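Local coordinates for protein catalase (Bacillus pumilus, PDB 4QOL) that breaks down hydrogen peroxide to water and oxygen as a heme catalase, with a peroxidase-like activity toward phenolic substrates, at residues His57-Gly62 against Phe95-His100; Tyr262-Pro267 against Trp285-Tyr290; Gly123-Val128 against Ser319-Gly324. All blocks are in the same frame, centred on the assembly; numbering follows the deposited sequence.

Interaction 1. Residues His57-Gly62 against Phe95-His100. With HEM (protoporphyrin IX containing Fe), chain E.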
loop_
_atom_site.group_PDB
_atom_site.type_symbol
_atom_site.label_atom_id
_atom_site.label_comp_id
_atom_site.label_asym_id
_atom_site.label_seq_id
_atom_site.Cartn_x
_atom_site.Cartn_y
_atom_site.Cartn_z
ATOM N N HIS A 57 -3.591 -20.181 -6.024
ATOM C CA HIS A 57 -2.322 -20.640 -6.677
ATOM C C HIS A 57 -1.071 -20.025 -6.054
ATOM O O HIS A 57 -0.081 -19.699 -6.715
ATOM C CB HIS A 57 -2.333 -20.390 -8.144
ATOM C CG HIS A 57 -3.425 -21.132 -8.895
ATOM N ND1 HIS A 57 -3.143 -22.178 -9.724
ATOM C CD2 HIS A 57 -4.743 -20.894 -9.014
ATOM C CE1 HIS A 57 -4.263 -22.600 -10.314
ATOM N NE2 HIS A 57 -5.253 -21.831 -9.910
ATOM N N ALA A 58 -1.162 -19.825 -4.751
ATOM C CA ALA A 58 -0.051 -19.158 -4.013
ATOM C C ALA A 58 1.259 -19.946 -4.026
ATOM O O ALA A 58 2.334 -19.371 -4.078
ATOM C CB ALA A 58 -0.477 -18.900 -2.578
ATOM N N ARG A 59 1.168 -21.263 -3.941
ATOM C CA ARG A 59 2.314 -22.157 -4.048
ATOM C C ARG A 59 2.596 -22.525 -5.466
ATOM O O ARG A 59 1.719 -23.055 -6.134
ATOM C CB ARG A 59 2.029 -23.494 -3.278
ATOM C CG ARG A 59 2.988 -24.652 -3.613
ATOM C CD ARG A 59 4.455 -24.451 -3.293
ATOM N NE ARG A 59 4.753 -24.915 -1.963
ATOM C CZ ARG A 59 5.946 -24.858 -1.412
ATOM N NH1 ARG A 59 6.963 -24.295 -2.054
ATOM N NH2 ARG A 59 6.111 -25.303 -0.164
ATOM N N GLY A 60 3.821 -22.223 -5.950
ATOM C CA GLY A 60 4.208 -22.575 -7.319
ATOM C C GLY A 60 5.674 -22.388 -7.617
ATOM O O GLY A 60 6.446 -21.971 -6.771
ATOM N N ALA A 61 6.014 -22.631 -8.878
ATOM C CA ALA A 61 7.385 -22.689 -9.343
ATOM C C ALA A 61 7.397 -22.268 -10.791
ATOM O O ALA A 61 6.527 -22.646 -11.542
ATOM C CB ALA A 61 7.972 -24.103 -9.208
ATOM N N GLY A 62 8.468 -21.572 -11.162
ATOM C CA GLY A 62 8.566 -21.040 -12.525
ATOM C C GLY A 62 9.807 -21.495 -13.290
ATOM O O GLY A 62 10.840 -21.785 -12.711
ATOM N N PHE A 95 3.919 -23.019 -12.667
ATOM C CA PHE A 95 3.073 -24.158 -12.237
ATOM C C PHE A 95 2.713 -23.917 -10.838
ATOM O O PHE A 95 3.520 -23.287 -10.087
ATOM C CB PHE A 95 3.821 -25.486 -12.383
ATOM C CG PHE A 95 4.245 -25.801 -13.819
ATOM C CD1 PHE A 95 3.346 -26.159 -14.801
ATOM C CD2 PHE A 95 5.599 -25.738 -14.154
ATOM C CE1 PHE A 95 3.787 -26.494 -16.078
ATOM C CE2 PHE A 95 6.042 -26.061 -15.430
ATOM C CZ PHE A 95 5.150 -26.417 -16.385
ATOM N N SER A 96 1.596 -24.457 -10.375
ATOM C CA SER A 96 1.151 -24.172 -9.041
ATOM C C SER A 96 0.135 -25.218 -8.568
ATOM O O SER A 96 -0.480 -25.928 -9.378
ATOM C CB SER A 96 0.509 -22.770 -9.001
ATOM O OG SER A 96 -0.473 -22.643 -10.000
ATOM N N THR A 97 -0.082 -25.284 -7.245
ATOM C CA THR A 97 -1.339 -25.784 -6.698
ATOM C C THR A 97 -2.348 -24.688 -6.636
ATOM O O THR A 97 -2.146 -23.631 -7.264
ATOM C CB THR A 97 -1.098 -26.434 -5.283
ATOM O OG1 THR A 97 -0.644 -25.462 -4.368
ATOM C CG2 THR A 97 -0.032 -27.608 -5.366
ATOM N N VAL A 98 -3.458 -24.857 -5.936
ATOM C CA VAL A 98 -4.535 -23.879 -5.945
ATOM C C VAL A 98 -4.895 -23.259 -4.604
ATOM O O VAL A 98 -4.883 -22.033 -4.472
ATOM C CB VAL A 98 -5.837 -24.421 -6.597
ATOM C CG1 VAL A 98 -6.930 -23.320 -6.558
ATOM C CG2 VAL A 98 -5.541 -24.897 -7.990
ATOM N N ILE A 99 -5.236 -24.073 -3.615
ATOM C CA ILE A 99 -5.993 -23.605 -2.474
ATOM C C ILE A 99 -5.091 -23.132 -1.324
ATOM O O ILE A 99 -5.351 -22.109 -0.734
ATOM C CB ILE A 99 -6.990 -24.657 -2.011
ATOM C CG1 ILE A 99 -8.126 -24.743 -3.049
ATOM C CG2 ILE A 99 -7.543 -24.381 -0.603
ATOM C CD1 ILE A 99 -9.000 -23.487 -3.247
ATOM N N HIS A 100 -4.070 -23.879 -1.004
ATOM C CA HIS A 100 -3.387 -23.607 0.276
ATOM C C HIS A 100 -2.291 -22.548 0.053
ATOM O O HIS A 100 -1.965 -22.213 -1.076
ATOM C CB HIS A 100 -2.863 -24.865 0.949
ATOM C CG HIS A 100 -3.945 -25.734 1.508
ATOM N ND1 HIS A 100 -4.420 -25.627 2.794
ATOM C CD2 HIS A 100 -4.731 -26.642 0.885
ATOM C CE1 HIS A 100 -5.369 -26.529 2.979
ATOM N NE2 HIS A 100 -5.593 -27.143 1.840
HETATM C CHA HEM E . -4.321 -17.336 -10.354
HETATM C CHB HEM E . -8.835 -15.561 -10.299
HETATM C CHC HEM E . -10.348 -19.557 -12.856
HETATM C CHD HEM E . -5.699 -20.800 -13.428
HETATM C C1A HEM E . -5.424 -16.538 -10.092
HETATM C C2A HEM E . -5.416 -15.339 -9.309
HETATM C C3A HEM E . -6.683 -14.843 -9.299
HETATM C C4A HEM E . -7.468 -15.720 -10.071
HETATM C CMA HEM E . -7.262 -13.584 -8.722
HETATM C CAA HEM E . -4.195 -14.750 -8.680
HETATM C CBA HEM E . -3.348 -14.196 -9.844
HETATM C CGA HEM E . -2.184 -13.412 -9.365
HETATM O O1A HEM E . -1.291 -13.129 -10.190
HETATM O O2A HEM E . -2.142 -12.951 -8.202
HETATM C C1B HEM E . -9.600 -16.545 -10.985
HETATM C C2B HEM E . -11.014 -16.414 -11.165
HETATM C C3B HEM E . -11.456 -17.515 -11.851
HETATM C C4B HEM E . -10.273 -18.333 -12.160
HETATM C CMB HEM E . -11.833 -15.248 -10.673
HETATM C CAB HEM E . -12.804 -17.847 -12.314
HETATM C CBB HEM E . -13.739 -16.893 -12.334
HETATM C C1C HEM E . -9.195 -20.242 -13.241
HETATM C C2C HEM E . -9.169 -21.192 -14.236
HETATM C C3C HEM E . -7.866 -21.558 -14.377
HETATM C C4C HEM E . -7.064 -20.770 -13.519
HETATM C CMC HEM E . -10.401 -21.754 -14.913
HETATM C CAC HEM E . -7.355 -22.441 -15.370
HETATM C CBC HEM E . -8.042 -22.554 -16.495
HETATM C C1D HEM E . -4.981 -19.918 -12.606
HETATM C C2D HEM E . -3.530 -20.028 -12.461
HETATM C C3D HEM E . -3.125 -19.098 -11.590
HETATM C C4D HEM E . -4.350 -18.400 -11.211
HETATM C CMD HEM E . -2.714 -21.059 -13.183
HETATM C CAD HEM E . -1.721 -18.803 -11.128
HETATM C CBD HEM E . -1.076 -17.937 -12.233
HETATM C CGD HEM E . 0.324 -17.702 -11.747
HETATM O O1D HEM E . 1.143 -18.587 -11.961
HETATM O O2D HEM E . 0.650 -16.643 -11.146
HETATM N NA HEM E . -6.709 -16.758 -10.595
HETATM N NB HEM E . -9.238 -17.690 -11.595
HETATM N NC HEM E . -7.909 -19.931 -12.857
HETATM N ND HEM E . -5.447 -18.931 -11.847
HETATM FE FE HEM E . -7.269 -18.341 -11.728
HETATM O O HOH W 1 -3.524 -20.304 -2.764
HETATM O O HOH W 2 -1.401 -22.806 -3.768
#
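H57 and V98 meet at the heme, where two neighbouring strands of the catalase beta-barrel fray into the pocket wall. The imidazole of H57 is held like a plate between two surfaces. Pyrrole ring D of the heme lies nearly parallel to it against one face, with H57 NE2 3.3 Å from HEM C1D. Over the opposite face sits V98 CG2, in a CH-pi contact 3.8 Å from the ring centroid and displaced toward the rim. Rotation of the plate is fixed from its edge: H57 ND1 donates to S96 OG at 2.7 Å, with the serine oxygen only 8° out of the ring plane. The hydroxyl comes to this position because chi1 of S96 (52°) places OG between its own backbone N and carbonyl carbon. This combination of histidine, serine and valine matches the distal side of the heme in other catalases, so H57 is probably the distal histidine.

Backbone bonds hold the two segments together as well. H57 N donates to V98 O at 2.7 Å, while D110 receives the N-H groups of V98 and I99. R94 holds H57 O and also binds the heme. Farther along, A61 and F95 form an antiparallel hydrogen-bonded pair, and G60 faces S96 as a non-hydrogen-bonded pair with CA atoms 3.9 Å apart; a CB on G60 would collide with F95 O. Two waters fill in where the segments diverge: one accepts from A58 N and lies near V98 O and H100 O, and the other takes the N-H of R59 at 3.0 Å and lies 2.8 Å from T97 OG1.

Interaction 2. Residues Tyr262-Pro267 against Trp285-Tyr290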
loop_
_atom_site.group_PDB
_atom_site.type_symbol
_atom_site.label_atom_id
_atom_site.label_comp_id
_atom_site.label_asym_id
_atom_site.label_seq_id
_atom_site.Cartn_x
_atom_site.Cartn_y
_atom_site.Cartn_z
ATOM N N TYR A 262 -1.463 -29.040 -28.736
ATOM C CA TYR A 262 -2.490 -29.443 -29.662
ATOM C C TYR A 262 -3.679 -28.516 -29.504
ATOM O O TYR A 262 -3.959 -28.027 -28.417
ATOM C CB TYR A 262 -2.967 -30.844 -29.385
ATOM C CG TYR A 262 -1.967 -31.917 -29.716
ATOM C CD1 TYR A 262 -0.981 -32.224 -28.813
ATOM C CD2 TYR A 262 -1.967 -32.551 -30.962
ATOM C CE1 TYR A 262 -0.002 -33.169 -29.109
ATOM C CE2 TYR A 262 -0.995 -33.506 -31.258
ATOM C CZ TYR A 262 -0.038 -33.827 -30.288
ATOM O OH TYR A 262 0.921 -34.782 -30.606
ATOM N N VAL A 263 -4.389 -28.280 -30.598
ATOM C CA VAL A 263 -5.675 -27.608 -30.532
ATOM C C VAL A 263 -6.792 -28.452 -31.099
ATOM O O VAL A 263 -6.580 -29.325 -31.930
ATOM C CB VAL A 263 -5.676 -26.232 -31.230
ATOM C CG1 VAL A 263 -4.724 -25.304 -30.484
ATOM C CG2 VAL A 263 -5.299 -26.334 -32.694
ATOM N N GLN A 264 -8.011 -28.156 -30.645
ATOM C CA GLN A 264 -9.230 -28.562 -31.347
ATOM C C GLN A 264 -9.918 -27.332 -31.895
ATOM O O GLN A 264 -9.915 -26.269 -31.256
ATOM C CB GLN A 264 -10.204 -29.241 -30.350
ATOM C CG GLN A 264 -9.730 -30.503 -29.684
ATOM C CD GLN A 264 -10.674 -30.941 -28.569
ATOM O OE1 GLN A 264 -10.676 -30.367 -27.483
ATOM N NE2 GLN A 264 -11.486 -31.963 -28.839
ATOM N N LEU A 265 -10.493 -27.477 -33.088
ATOM C CA LEU A 265 -11.145 -26.363 -33.763
ATOM C C LEU A 265 -12.603 -26.741 -34.056
ATOM O O LEU A 265 -12.878 -27.852 -34.526
ATOM C CB LEU A 265 -10.406 -25.971 -35.059
ATOM C CG LEU A 265 -9.026 -25.330 -34.829
ATOM C CD1 LEU A 265 -8.172 -25.408 -36.075
ATOM C CD2 LEU A 265 -9.181 -23.880 -34.371
ATOM N N MET A 266 -13.523 -25.833 -33.753
ATOM C CA MET A 266 -14.964 -26.027 -33.969
ATOM C C MET A 266 -15.546 -24.825 -34.690
ATOM O O MET A 266 -15.296 -23.681 -34.311
ATOM C CB MET A 266 -15.649 -26.258 -32.613
ATOM C CG MET A 266 -17.152 -26.256 -32.653
ATOM S SD MET A 266 -17.881 -26.304 -30.979
ATOM C CE MET A 266 -17.498 -27.921 -30.381
ATOM N N PRO A 267 -16.332 -25.059 -35.760
ATOM C CA PRO A 267 -17.108 -23.945 -36.313
ATOM C C PRO A 267 -18.052 -23.301 -35.329
ATOM O O PRO A 267 -18.678 -23.989 -34.569
ATOM C CB PRO A 267 -17.947 -24.600 -37.426
ATOM C CG PRO A 267 -17.380 -25.943 -37.651
ATOM C CD PRO A 267 -16.551 -26.334 -36.451
ATOM N N TRP A 285 -14.819 -31.097 -25.331
ATOM C CA TRP A 285 -15.253 -31.474 -26.665
ATOM C C TRP A 285 -14.708 -32.831 -26.980
ATOM O O TRP A 285 -13.513 -33.117 -26.778
ATOM C CB TRP A 285 -14.706 -30.475 -27.729
ATOM C CG TRP A 285 -15.091 -29.061 -27.615
ATOM C CD1 TRP A 285 -16.095 -28.510 -26.903
ATOM C CD2 TRP A 285 -14.495 -27.989 -28.389
ATOM N NE1 TRP A 285 -16.134 -27.136 -27.129
ATOM C CE2 TRP A 285 -15.165 -26.798 -28.059
ATOM C CE3 TRP A 285 -13.436 -27.946 -29.319
ATOM C CZ2 TRP A 285 -14.787 -25.519 -28.597
ATOM C CZ3 TRP A 285 -13.070 -26.753 -29.851
ATOM C CH2 TRP A 285 -13.752 -25.525 -29.511
ATOM N N SER A 286 -15.533 -33.609 -27.681
ATOM C CA SER A 286 -15.093 -34.921 -28.157
ATOM C C SER A 286 -13.856 -34.875 -29.010
ATOM O O SER A 286 -13.810 -34.104 -29.968
ATOM C CB SER A 286 -16.214 -35.585 -28.954
ATOM O OG SER A 286 -15.692 -36.728 -29.614
ATOM N N GLU A 287 -12.861 -35.682 -28.697
ATOM C CA GLU A 287 -11.632 -35.778 -29.519
ATOM C C GLU A 287 -11.822 -36.620 -30.772
ATOM O O GLU A 287 -11.044 -36.515 -31.717
ATOM C CB GLU A 287 -10.453 -36.260 -28.666
ATOM C CG GLU A 287 -10.194 -35.246 -27.557
ATOM C CD GLU A 287 -8.951 -35.493 -26.708
ATOM O OE1 GLU A 287 -8.324 -36.557 -26.851
ATOM O OE2 GLU A 287 -8.640 -34.601 -25.866
ATOM N N GLU A 288 -12.911 -37.391 -30.801
ATOM C CA GLU A 288 -13.325 -38.107 -32.036
ATOM C C GLU A 288 -13.958 -37.087 -33.000
ATOM O O GLU A 288 -13.577 -37.017 -34.171
ATOM C CB GLU A 288 -14.225 -39.410 -31.804
ATOM C CG GLU A 288 -15.178 -39.472 -30.619
ATOM C CD GLU A 288 -14.599 -40.021 -29.297
ATOM O OE1 GLU A 288 -13.712 -39.395 -28.666
ATOM O OE2 GLU A 288 -15.080 -41.091 -28.860
ATOM N N ASP A 289 -14.895 -36.270 -32.520
ATOM C CA ASP A 289 -15.607 -35.304 -33.390
ATOM C C ASP A 289 -14.791 -34.073 -33.755
ATOM O O ASP A 289 -14.981 -33.463 -34.809
ATOM C CB ASP A 289 -16.949 -34.900 -32.775
ATOM C CG ASP A 289 -17.858 -36.105 -32.575
ATOM O OD1 ASP A 289 -17.730 -37.091 -33.354
ATOM O OD2 ASP A 289 -18.636 -36.144 -31.602
ATOM N N TYR A 290 -13.858 -33.709 -32.857
ATOM C CA TYR A 290 -12.999 -32.518 -33.030
ATOM C C TYR A 290 -11.583 -32.964 -32.700
ATOM O O TYR A 290 -11.119 -32.842 -31.559
ATOM C CB TYR A 290 -13.458 -31.389 -32.083
ATOM C CG TYR A 290 -14.888 -31.027 -32.311
ATOM C CD1 TYR A 290 -15.240 -30.251 -33.395
ATOM C CD2 TYR A 290 -15.909 -31.544 -31.511
ATOM C CE1 TYR A 290 -16.582 -29.919 -33.664
ATOM C CE2 TYR A 290 -17.249 -31.217 -31.742
ATOM C CZ TYR A 290 -17.586 -30.458 -32.836
ATOM O OH TYR A 290 -18.894 -30.144 -33.091
HETATM O O HOH W 3 -11.861 -30.727 -25.178
#
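M266 lays its terminal methyl over two aromatic faces at once, those of W285 and Y290. Its CE stands 3.5 Å from the centroid of the five-membered ring of W285, only 10° off the normal, and 3.8 Å from the centroid of the Y290 ring; both are CH-pi contacts. The sulfur follows the methyl, with SD 4.3 Å from the centre of the tryptophan's six-membered ring, a Met-aromatic contact. A bend at the last torsion (chi3 -69°) turns CE in between the rings, after a chain that runs straight out from the strand.

Two residues earlier on the same side of strand 258-267, Q264 slides past the tryptophan, its CB 3.6 Å from W285 CE3. Both N-H groups of its amide are used. NE2 donates to Y290 O at 2.9 Å, in the carbonyl plane, and almost straight (175°) to W285 O at 3.1 Å, approaching that oxygen from above its carbonyl plane. The amide oxygen, OE1, is hydrogen-bonded to H217 NE2 and is also approached by a water that receives the N-H of W285.

The turn is braced internally by an ST motif, S286 OG accepting from D289 N. D270 binds the hydroxyl of Y290, and P278 O the indole N-H. One amide thus spans both ends of the 285-290 loop, while a flexible, polarisable thioether fits itself to two differently tilted rings.

Interaction 3. Residues Gly123-Val128 against Ser319-Gly324. With HEM (protoporphyrin IX containing Fe), chain E.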
loop_
_atom_site.group_PDB
_atom_site.type_symbol
_atom_site.label_atom_id
_atom_site.label_comp_id
_atom_site.label_asym_id
_atom_site.label_seq_id
_atom_site.Cartn_x
_atom_site.Cartn_y
_atom_site.Cartn_z
ATOM N N GLY A 123 3.101 -8.449 -28.853
ATOM C CA GLY A 123 2.726 -8.311 -27.447
ATOM C C GLY A 123 2.775 -9.635 -26.703
ATOM O O GLY A 123 2.955 -10.732 -27.282
ATOM N N ASN A 124 2.683 -9.547 -25.379
ATOM C CA ASN A 124 2.647 -10.713 -24.578
ATOM C C ASN A 124 1.292 -11.388 -24.699
ATOM O O ASN A 124 0.256 -10.766 -24.512
ATOM C CB ASN A 124 3.028 -10.383 -23.099
ATOM C CG ASN A 124 4.510 -10.181 -22.920
ATOM O OD1 ASN A 124 5.289 -10.298 -23.829
ATOM N ND2 ASN A 124 4.922 -9.886 -21.667
ATOM N N TYR A 125 1.326 -12.691 -24.946
ATOM C CA TYR A 125 0.151 -13.562 -24.877
ATOM C C TYR A 125 0.215 -14.519 -23.693
ATOM O O TYR A 125 1.124 -15.343 -23.593
ATOM C CB TYR A 125 0.054 -14.396 -26.157
ATOM C CG TYR A 125 -1.038 -15.420 -26.171
ATOM C CD1 TYR A 125 -2.327 -15.081 -25.888
ATOM C CD2 TYR A 125 -0.786 -16.764 -26.506
ATOM C CE1 TYR A 125 -3.360 -16.007 -25.914
ATOM C CE2 TYR A 125 -1.803 -17.680 -26.592
ATOM C CZ TYR A 125 -3.081 -17.320 -26.238
ATOM O OH TYR A 125 -4.112 -18.253 -26.248
ATOM N N ASP A 126 -0.768 -14.445 -22.806
ATOM C CA ASP A 126 -0.818 -15.324 -21.627
ATOM C C ASP A 126 -1.889 -16.369 -21.816
ATOM O O ASP A 126 -3.043 -16.041 -22.049
ATOM C CB ASP A 126 -1.158 -14.556 -20.315
ATOM C CG ASP A 126 -0.029 -13.645 -19.760
ATOM O OD1 ASP A 126 1.178 -13.892 -20.068
ATOM O OD2 ASP A 126 -0.389 -12.677 -19.074
ATOM N N LEU A 127 -1.515 -17.635 -21.759
ATOM C CA LEU A 127 -2.483 -18.750 -21.750
ATOM C C LEU A 127 -2.441 -19.337 -20.349
ATOM O O LEU A 127 -1.521 -20.065 -19.994
ATOM C CB LEU A 127 -2.172 -19.819 -22.785
ATOM C CG LEU A 127 -3.116 -21.044 -22.859
ATOM C CD1 LEU A 127 -4.549 -20.606 -23.157
ATOM C CD2 LEU A 127 -2.632 -21.981 -23.935
ATOM N N VAL A 128 -3.429 -18.938 -19.577
ATOM C CA VAL A 128 -3.446 -19.189 -18.125
ATOM C C VAL A 128 -4.288 -20.449 -17.906
ATOM O O VAL A 128 -5.511 -20.398 -17.643
ATOM C CB VAL A 128 -3.951 -17.962 -17.293
ATOM C CG1 VAL A 128 -3.790 -18.252 -15.796
ATOM C CG2 VAL A 128 -3.238 -16.681 -17.725
ATOM N N SER A 319 -6.789 -12.112 -20.187
ATOM C CA SER A 319 -7.007 -10.933 -21.038
ATOM C C SER A 319 -5.775 -10.418 -21.686
ATOM O O SER A 319 -5.869 -9.536 -22.494
ATOM C CB SER A 319 -7.724 -9.803 -20.296
ATOM O OG SER A 319 -7.143 -9.552 -19.012
ATOM N N ALA A 320 -4.633 -11.058 -21.523
ATOM C CA ALA A 320 -3.442 -10.688 -22.300
ATOM C C ALA A 320 -3.523 -11.484 -23.612
ATOM O O ALA A 320 -2.854 -12.504 -23.805
ATOM C CB ALA A 320 -2.167 -11.095 -21.504
ATOM N N LEU A 321 -4.334 -10.997 -24.504
ATOM C CA LEU A 321 -4.598 -11.644 -25.809
ATOM C C LEU A 321 -3.837 -10.912 -26.888
ATOM O O LEU A 321 -3.494 -9.734 -26.698
ATOM C CB LEU A 321 -6.097 -11.592 -26.047
ATOM C CG LEU A 321 -6.959 -12.410 -25.086
ATOM C CD1 LEU A 321 -8.396 -11.927 -25.006
ATOM C CD2 LEU A 321 -6.915 -13.882 -25.415
ATOM N N VAL A 322 -3.575 -11.573 -28.008
ATOM C CA VAL A 322 -2.827 -10.995 -29.091
ATOM C C VAL A 322 -3.698 -11.066 -30.345
ATOM O O VAL A 322 -4.666 -11.862 -30.359
ATOM C CB VAL A 322 -1.454 -11.652 -29.310
ATOM C CG1 VAL A 322 -0.501 -11.310 -28.152
ATOM C CG2 VAL A 322 -1.550 -13.144 -29.490
ATOM N N PRO A 323 -3.411 -10.213 -31.322
ATOM C CA PRO A 323 -4.251 -10.187 -32.491
ATOM C C PRO A 323 -4.395 -11.562 -33.096
ATOM O O PRO A 323 -3.392 -12.272 -33.290
ATOM C CB PRO A 323 -3.505 -9.192 -33.423
ATOM C CG PRO A 323 -2.827 -8.275 -32.499
ATOM C CD PRO A 323 -2.361 -9.169 -31.392
ATOM N N GLY A 324 -5.660 -11.929 -33.377
ATOM C CA GLY A 324 -6.012 -13.285 -33.868
ATOM C C GLY A 324 -6.488 -14.273 -32.824
ATOM O O GLY A 324 -6.943 -15.356 -33.137
HETATM C CHA HEM E . -4.321 -17.336 -10.354
HETATM C CHB HEM E . -8.835 -15.561 -10.299
HETATM C CHC HEM E . -10.348 -19.557 -12.856
HETATM C CHD HEM E . -5.699 -20.800 -13.428
HETATM C C1A HEM E . -5.424 -16.538 -10.092
HETATM C C2A HEM E . -5.416 -15.339 -9.309
HETATM C C3A HEM E . -6.683 -14.843 -9.299
HETATM C C4A HEM E . -7.468 -15.720 -10.071
HETATM C CMA HEM E . -7.262 -13.584 -8.722
HETATM C CAA HEM E . -4.195 -14.750 -8.680
HETATM C CBA HEM E . -3.348 -14.196 -9.844
HETATM C CGA HEM E . -2.184 -13.412 -9.365
HETATM O O1A HEM E . -1.291 -13.129 -10.190
HETATM O O2A HEM E . -2.142 -12.951 -8.202
HETATM C C1B HEM E . -9.600 -16.545 -10.985
HETATM C C2B HEM E . -11.014 -16.414 -11.165
HETATM C C3B HEM E . -11.456 -17.515 -11.851
HETATM C C4B HEM E . -10.273 -18.333 -12.160
HETATM C CMB HEM E . -11.833 -15.248 -10.673
HETATM C CAB HEM E . -12.804 -17.847 -12.314
HETATM C CBB HEM E . -13.739 -16.893 -12.334
HETATM C C1C HEM E . -9.195 -20.242 -13.241
HETATM C C2C HEM E . -9.169 -21.192 -14.236
HETATM C C3C HEM E . -7.866 -21.558 -14.377
HETATM C C4C HEM E . -7.064 -20.770 -13.519
HETATM C CMC HEM E . -10.401 -21.754 -14.913
HETATM C CAC HEM E . -7.355 -22.441 -15.370
HETATM C CBC HEM E . -8.042 -22.554 -16.495
HETATM C C1D HEM E . -4.981 -19.918 -12.606
HETATM C C2D HEM E . -3.530 -20.028 -12.461
HETATM C C3D HEM E . -3.125 -19.098 -11.590
HETATM C C4D HEM E . -4.350 -18.400 -11.211
HETATM C CMD HEM E . -2.714 -21.059 -13.183
HETATM C CAD HEM E . -1.721 -18.803 -11.128
HETATM C CBD HEM E . -1.076 -17.937 -12.233
HETATM C CGD HEM E . 0.324 -17.702 -11.747
HETATM O O1D HEM E . 1.143 -18.587 -11.961
HETATM O O2D HEM E . 0.650 -16.643 -11.146
HETATM N NA HEM E . -6.709 -16.758 -10.595
HETATM N NB HEM E . -9.238 -17.690 -11.595
HETATM N NC HEM E . -7.909 -19.931 -12.857
HETATM N ND HEM E . -5.447 -18.931 -11.847
HETATM FE FE HEM E . -7.269 -18.341 -11.728
HETATM O O HOH W 4 -1.841 -9.039 -24.411
#
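G123 opens barrel strand 123-130, which packs against the loop 319-324; the loop makes an inverse gamma turn centred on A320. The carbonyl O of G123 lies 3.6 Å from V322 CG1, and its backbone angles by themselves call for glycine. N124 turns its side chain off the loop, but its carbonyl reaches it through water: one molecule donates to N124 O at 2.7 Å and to L321 O at 2.9 Å. N124 also makes backbone hydrogen bonds to a neighbouring subunit, whose Q13 packs against it, so this strand also borders a subunit interface.

Y125 meets the loop with both its CB and its ring edge. With CG anti to the backbone N (chi1 175°), its ring runs beside the loop and turns an edge to A320, CD1 lying 3.4 Å from A320 O. CE1 touches L321 CD2 more loosely, and CB rests on V322 CG1 at 3.7 Å. The rings of F118 and F81 also meet that of Y125. A serine here would keep a CB for V322, but the lost ring would probably open a gap beside F118 and F81 and leave the end of L321 without its aromatic neighbour.

D126 supplies the direct hydrogen bond, its N donating to A320 O at 3.0 Å in the carbonyl plane. D126 OD2 touches the A320 methyl (CB) at 3.4 Å and accepts from T317 N, while OD1 forms a salt bridge with K117. Past L127, the strand arrives at the heme, where V128 CG1 lies 3.8 Å from HEM C2D.

All three contacts bear on one antiparallel barrel sheet, and two of them reach the heme. Interactions 1 and 3 are about 21 Å apart between centres but only about 7 Å at their nearest atoms, with pyrrole ring D between them: H57 covers one face and V128 the other. R94 and R336, which bind backbone oxygens of H57 and V128, add polar ties close to the cofactor. Interaction 2 lies farther out, its centre about 29 Å from that of interaction 1 and about 21 Å from that of interaction 3; the side chain of Q264 is still about 14 Å from the heme, so it lies at the barrel's periphery, away from the pocket.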